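Local coordinates for phosphoglycerol transferase GacH (Streptococcus pyogenes MGAS5005, PDB 6DGM), which probably transfers glycerol phosphate onto streptococcal rhamnose polysaccharide, its sulfatase-family domain binding manganese and sn-glycerol-1-phosphate, at residues Thr59-Ile71 / Ala239-Leu253. Numbering follows the deposited sequence.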
loop_
_atom_site.group_PDB
_atom_site.type_symbol
_atom_site.label_atom_id
_atom_site.label_comp_id
_atom_site.label_asym_id
_atom_site.label_seq_id
_atom_site.Cartn_x
_atom_site.Cartn_y
_atom_site.Cartn_z
ATOM N N THR A 59 13.684 15.548 17.511
ATOM C CA THR A 59 13.341 16.940 17.266
ATOM C C THR A 59 13.845 17.311 15.877
ATOM O O THR A 59 14.996 17.023 15.537
ATOM C CB THR A 59 13.977 17.854 18.312
ATOM O OG1 THR A 59 13.556 17.455 19.625
ATOM C CG2 THR A 59 13.556 19.306 18.078
ATOM N N VAL A 60 12.984 17.935 15.079
ATOM C CA VAL A 60 13.333 18.419 13.747
ATOM C C VAL A 60 13.134 19.925 13.746
ATOM O O VAL A 60 12.161 20.424 14.321
ATOM C CB VAL A 60 12.483 17.756 12.644
ATOM C CG1 VAL A 60 13.031 18.110 11.268
ATOM C CG2 VAL A 60 12.449 16.258 12.823
ATOM N N SER A 61 14.069 20.653 13.126
ATOM C CA SER A 61 14.028 22.111 13.169
ATOM C C SER A 61 12.839 22.677 12.401
ATOM O O SER A 61 12.389 23.792 12.693
ATOM C CB SER A 61 15.320 22.682 12.575
ATOM O OG SER A 61 15.530 22.144 11.272
ATOM N N HIS A 62 12.343 21.942 11.408
ATOM C CA HIS A 62 11.233 22.384 10.586
ATOM C C HIS A 62 10.327 21.196 10.313
ATOM O O HIS A 62 10.758 20.045 10.336
ATOM C CB HIS A 62 11.708 22.911 9.222
ATOM C CG HIS A 62 12.592 24.111 9.310
ATOM N ND1 HIS A 62 13.885 24.051 9.779
ATOM C CD2 HIS A 62 12.367 25.406 8.985
ATOM C CE1 HIS A 62 14.418 25.261 9.745
ATOM N NE2 HIS A 62 13.517 26.100 9.270
ATOM N N ASP A 63 9.064 21.490 10.041
ATOM C CA ASP A 63 8.152 20.471 9.545
ATOM C C ASP A 63 8.591 20.097 8.138
ATOM O O ASP A 63 8.721 20.972 7.273
ATOM C CB ASP A 63 6.743 21.050 9.531
ATOM C CG ASP A 63 5.686 20.026 9.214
ATOM O OD1 ASP A 63 6.013 18.871 8.861
ATOM O OD2 ASP A 63 4.500 20.380 9.330
ATOM N N VAL A 64 8.848 18.806 7.906
ATOM C CA VAL A 64 9.318 18.355 6.597
ATOM C C VAL A 64 8.231 17.659 5.798
ATOM O O VAL A 64 8.478 17.256 4.656
ATOM C CB VAL A 64 10.591 17.483 6.693
ATOM C CG1 VAL A 64 11.732 18.319 7.283
ATOM C CG2 VAL A 64 10.344 16.216 7.503
ATOM N N LEU A 65 7.040 17.502 6.365
ATOM C CA LEU A 65 5.905 16.967 5.622
ATOM C C LEU A 65 4.714 17.919 5.689
ATOM O O LEU A 65 3.578 17.466 5.869
ATOM C CB LEU A 65 5.520 15.593 6.173
ATOM C CG LEU A 65 6.549 14.480 5.971
ATOM C CD1 LEU A 65 5.995 13.174 6.537
ATOM C CD2 LEU A 65 6.912 14.283 4.516
ATOM N N PRO A 66 4.903 19.240 5.545
ATOM C CA PRO A 66 3.729 20.127 5.683
ATOM C C PRO A 66 2.669 19.914 4.619
ATOM O O PRO A 66 1.473 19.928 4.940
ATOM C CB PRO A 66 4.337 21.538 5.624
ATOM C CG PRO A 66 5.591 21.357 4.837
ATOM C CD PRO A 66 6.128 20.005 5.232
ATOM N N ASN A 67 3.068 19.682 3.364
ATOM C CA ASN A 67 2.076 19.476 2.313
ATOM C C ASN A 67 1.367 18.139 2.476
ATOM O O ASN A 67 0.156 18.039 2.263
ATOM C CB ASN A 67 2.722 19.566 0.933
ATOM C CG ASN A 67 3.278 20.946 0.646
ATOM O OD1 ASN A 67 2.541 21.928 0.610
ATOM N ND2 ASN A 67 4.579 21.028 0.458
ATOM N N ILE A 68 2.102 17.097 2.851
ATOM C CA ILE A 68 1.461 15.799 3.030
ATOM C C ILE A 68 0.542 15.822 4.238
ATOM O O ILE A 68 -0.549 15.231 4.210
ATOM C CB ILE A 68 2.522 14.686 3.059
ATOM C CG1 ILE A 68 3.020 14.432 1.624
ATOM C CG2 ILE A 68 1.928 13.396 3.650
ATOM C CD1 ILE A 68 4.232 13.528 1.524
ATOM N N LYS A 69 0.903 16.565 5.284
ATOM C CA LYS A 69 -0.001 16.675 6.420
ATOM C C LYS A 69 -1.282 17.393 6.026
ATOM O O LYS A 69 -2.374 17.018 6.473
ATOM C CB LYS A 69 0.671 17.367 7.593
ATOM C CG LYS A 69 1.719 16.479 8.265
ATOM C CD LYS A 69 1.937 16.878 9.713
ATOM C CE LYS A 69 2.834 18.088 9.843
ATOM N NZ LYS A 69 4.162 17.708 10.428
ATOM N N ALA A 70 -1.170 18.410 5.172
ATOM C CA ALA A 70 -2.352 19.119 4.709
ATOM C C ALA A 70 -3.222 18.217 3.841
ATOM O O ALA A 70 -4.455 18.289 3.899
ATOM C CB ALA A 70 -1.929 20.351 3.927
ATOM N N ILE A 71 -2.598 17.391 3.008
ATOM C CA ILE A 71 -3.358 16.426 2.220
ATOM C C ILE A 71 -4.104 15.470 3.143
ATOM O O ILE A 71 -5.304 15.220 2.971
ATOM C CB ILE A 71 -2.430 15.687 1.239
ATOM C CG1 ILE A 71 -1.916 16.657 0.177
ATOM C CG2 ILE A 71 -3.175 14.506 0.615
ATOM C CD1 ILE A 71 -0.618 16.209 -0.473
ATOM N N ALA A 239 15.458 13.635 6.727
ATOM C CA ALA A 239 14.462 14.697 6.828
ATOM C C ALA A 239 14.569 15.670 5.655
ATOM O O ALA A 239 13.547 16.138 5.131
ATOM C CB ALA A 239 14.593 15.454 8.150
ATOM N N ARG A 240 15.792 15.989 5.240
ATOM C CA ARG A 240 15.990 16.831 4.068
ATOM C C ARG A 240 15.384 16.182 2.831
ATOM O O ARG A 240 14.693 16.837 2.048
ATOM C CB ARG A 240 17.480 17.114 3.868
ATOM C CG ARG A 240 18.037 18.049 4.907
ATOM C CD ARG A 240 19.545 18.028 4.907
ATOM N NE ARG A 240 20.051 19.009 5.861
ATOM C CZ ARG A 240 21.311 19.101 6.254
ATOM N NH1 ARG A 240 22.221 18.263 5.781
ATOM N NH2 ARG A 240 21.650 20.025 7.141
ATOM N N LEU A 241 15.642 14.884 2.637
ATOM C CA LEU A 241 15.071 14.172 1.497
ATOM C C LEU A 241 13.547 14.150 1.559
ATOM O O LEU A 241 12.880 14.324 0.532
ATOM C CB LEU A 241 15.655 12.759 1.433
ATOM C CG LEU A 241 17.131 12.717 1.023
ATOM C CD1 LEU A 241 17.691 11.316 1.235
ATOM C CD2 LEU A 241 17.320 13.100 -0.423
ATOM N N LEU A 242 12.974 13.989 2.753
ATOM C CA LEU A 242 11.520 14.042 2.869
ATOM C C LEU A 242 10.973 15.384 2.397
ATOM O O LEU A 242 9.877 15.449 1.820
ATOM C CB LEU A 242 11.057 13.806 4.302
ATOM C CG LEU A 242 11.018 12.380 4.822
ATOM C CD1 LEU A 242 10.269 12.377 6.163
ATOM C CD2 LEU A 242 10.376 11.387 3.873
ATOM N N SER A 243 11.701 16.474 2.681
ATOM C CA SER A 243 11.216 17.796 2.299
ATOM C C SER A 243 11.029 17.908 0.787
ATOM O O SER A 243 10.106 18.601 0.327
ATOM C CB SER A 243 12.151 18.882 2.843
ATOM O OG SER A 243 13.279 19.074 2.004
ATOM N N PHE A 244 11.887 17.240 0.001
ATOM C CA PHE A 244 11.709 17.230 -1.452
ATOM C C PHE A 244 10.504 16.382 -1.833
ATOM O O PHE A 244 9.665 16.792 -2.642
ATOM C CB PHE A 244 12.956 16.685 -2.169
ATOM C CG PHE A 244 14.150 17.591 -2.110
ATOM C CD1 PHE A 244 14.256 18.667 -2.968
ATOM C CD2 PHE A 244 15.190 17.345 -1.219
ATOM C CE1 PHE A 244 15.366 19.513 -2.922
ATOM C CE2 PHE A 244 16.286 18.194 -1.161
ATOM C CZ PHE A 244 16.382 19.273 -2.015
ATOM N N THR A 245 10.399 15.187 -1.249
ATOM C CA THR A 245 9.246 14.345 -1.530
ATOM C C THR A 245 7.959 15.079 -1.218
ATOM O O THR A 245 6.987 14.992 -1.972
ATOM C CB THR A 245 9.320 13.064 -0.710
ATOM O OG1 THR A 245 10.452 12.305 -1.159
ATOM C CG2 THR A 245 8.042 12.227 -0.850
ATOM N N ASP A 246 7.955 15.837 -0.126
ATOM C CA ASP A 246 6.748 16.526 0.297
ATOM C C ASP A 246 6.315 17.548 -0.742
ATOM O O ASP A 246 5.142 17.592 -1.136
ATOM C CB ASP A 246 7.004 17.186 1.644
ATOM C CG ASP A 246 5.779 17.848 2.202
ATOM O OD1 ASP A 246 4.849 17.121 2.595
ATOM O OD2 ASP A 246 5.759 19.090 2.258
ATOM N N LYS A 247 7.257 18.368 -1.217
ATOM C CA LYS A 247 6.935 19.360 -2.239
ATOM C C LYS A 247 6.556 18.706 -3.561
ATOM O O LYS A 247 5.626 19.167 -4.238
ATOM C CB LYS A 247 8.110 20.311 -2.430
ATOM C CG LYS A 247 8.402 21.149 -1.212
ATOM C CD LYS A 247 9.632 22.012 -1.450
ATOM C CE LYS A 247 10.036 22.747 -0.189
ATOM N NZ LYS A 247 10.356 21.796 0.914
ATOM N N GLU A 248 7.274 17.653 -3.962
ATOM C CA GLU A 248 6.979 17.025 -5.241
ATOM C C GLU A 248 5.636 16.301 -5.210
ATOM O O GLU A 248 4.968 16.210 -6.241
ATOM C CB GLU A 248 8.094 16.066 -5.649
ATOM C CG GLU A 248 9.454 16.731 -5.824
ATOM C CD GLU A 248 9.489 17.728 -6.969
ATOM O OE1 GLU A 248 8.571 17.705 -7.827
ATOM O OE2 GLU A 248 10.446 18.549 -7.016
ATOM N N THR A 249 5.244 15.754 -4.053
ATOM C CA THR A 249 3.955 15.083 -3.940
ATOM C C THR A 249 2.822 16.089 -4.117
ATOM O O THR A 249 1.848 15.820 -4.831
ATOM C CB THR A 249 3.866 14.363 -2.584
ATOM O OG1 THR A 249 4.924 13.392 -2.463
ATOM C CG2 THR A 249 2.516 13.644 -2.412
ATOM N N ARG A 250 2.941 17.266 -3.502
ATOM C CA ARG A 250 1.948 18.311 -3.736
ATOM C C ARG A 250 1.863 18.673 -5.216
ATOM O O ARG A 250 0.764 18.798 -5.768
ATOM C CB ARG A 250 2.281 19.550 -2.907
ATOM C CG ARG A 250 1.431 20.780 -3.250
ATOM C CD ARG A 250 1.883 21.985 -2.453
ATOM N NE ARG A 250 1.216 23.213 -2.876
ATOM C CZ ARG A 250 1.408 24.401 -2.311
ATOM N NH1 ARG A 250 2.251 24.524 -1.294
ATOM N NH2 ARG A 250 0.752 25.464 -2.758
ATOM N N ALA A 251 3.016 18.892 -5.864
ATOM C CA ALA A 251 3.019 19.269 -7.272
ATOM C C ALA A 251 2.398 18.185 -8.142
ATOM O O ALA A 251 1.683 18.486 -9.109
ATOM C CB ALA A 251 4.443 19.574 -7.742
ATOM N N PHE A 252 2.670 16.924 -7.819
ATOM C CA PHE A 252 2.066 15.803 -8.530
ATOM C C PHE A 252 0.549 15.831 -8.415
ATOM O O PHE A 252 -0.163 15.715 -9.419
ATOM C CB PHE A 252 2.643 14.522 -7.931
ATOM C CG PHE A 252 2.058 13.239 -8.462
ATOM C CD1 PHE A 252 2.083 12.947 -9.809
ATOM C CD2 PHE A 252 1.517 12.311 -7.581
ATOM C CE1 PHE A 252 1.563 11.736 -10.283
ATOM C CE2 PHE A 252 0.996 11.105 -8.046
ATOM C CZ PHE A 252 1.033 10.816 -9.396
ATOM N N LEU A 253 0.027 15.947 -7.199
ATOM C CA LEU A 253 -1.424 15.948 -7.044
ATOM C C LEU A 253 -2.048 17.139 -7.768
ATOM O O LEU A 253 -3.111 17.005 -8.390
ATOM C CB LEU A 253 -1.807 15.940 -5.564
ATOM C CG LEU A 253 -1.358 14.739 -4.721
ATOM C CD1 LEU A 253 -2.075 14.801 -3.368
ATOM C CD2 LEU A 253 -1.578 13.402 -5.387
#
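Asp246, on helix 229-257, spreads its carboxylate across the first turn of helix 66-74, each oxygen taking a backbone N-H. OD1 accepts from Ile68 N at 2.8 Å, on its syn side and slightly out of the carboxylate plane. OD2 receives Asn67 N at 3.0 Å through its syn lone pair, and both bonds are nearly straight. With CG anti to the backbone N (chi1 -176°), the carboxylate reaches just past the N-cap residue Leu65. The Asn67 side chain crosses it at about a right angle, yet the amide and carboxylate planes are only 19° apart, and ND2 adds a weak, bent bond to OD2 (2.9 Å). Asn67 OD1 accepts from Arg250 NH1 at 3.2 Å, the guanidinium turned well out of the amide plane. The extended arginine lays its CD alongside that oxygen, its NE pairing with Glu254.

Apolar groups pack on both sides of this polar centre. Val64 sets CG1 over the carbonyl O and CB of Ala239 and crosses Leu242 at about a right angle, CG2 to CD1 4.1 Å. In this alkaline phosphatase-like domain Leu242 lies about 9 Å, side chain to side chain, from the manganese ligand Glu47. Ile71 and Leu253 meet tip to tip, their CD1 atoms 3.5 Å apart, and both rest on Phe294 and Trp296 of central-sheet strand 290-297.

The segment axes lie at 47° to each other, joined by the carboxylate at the first turn of helix 66-74. There it satisfies two N-H groups lacking partners within their own helix, its negative charge probably gaining from the helix dipole.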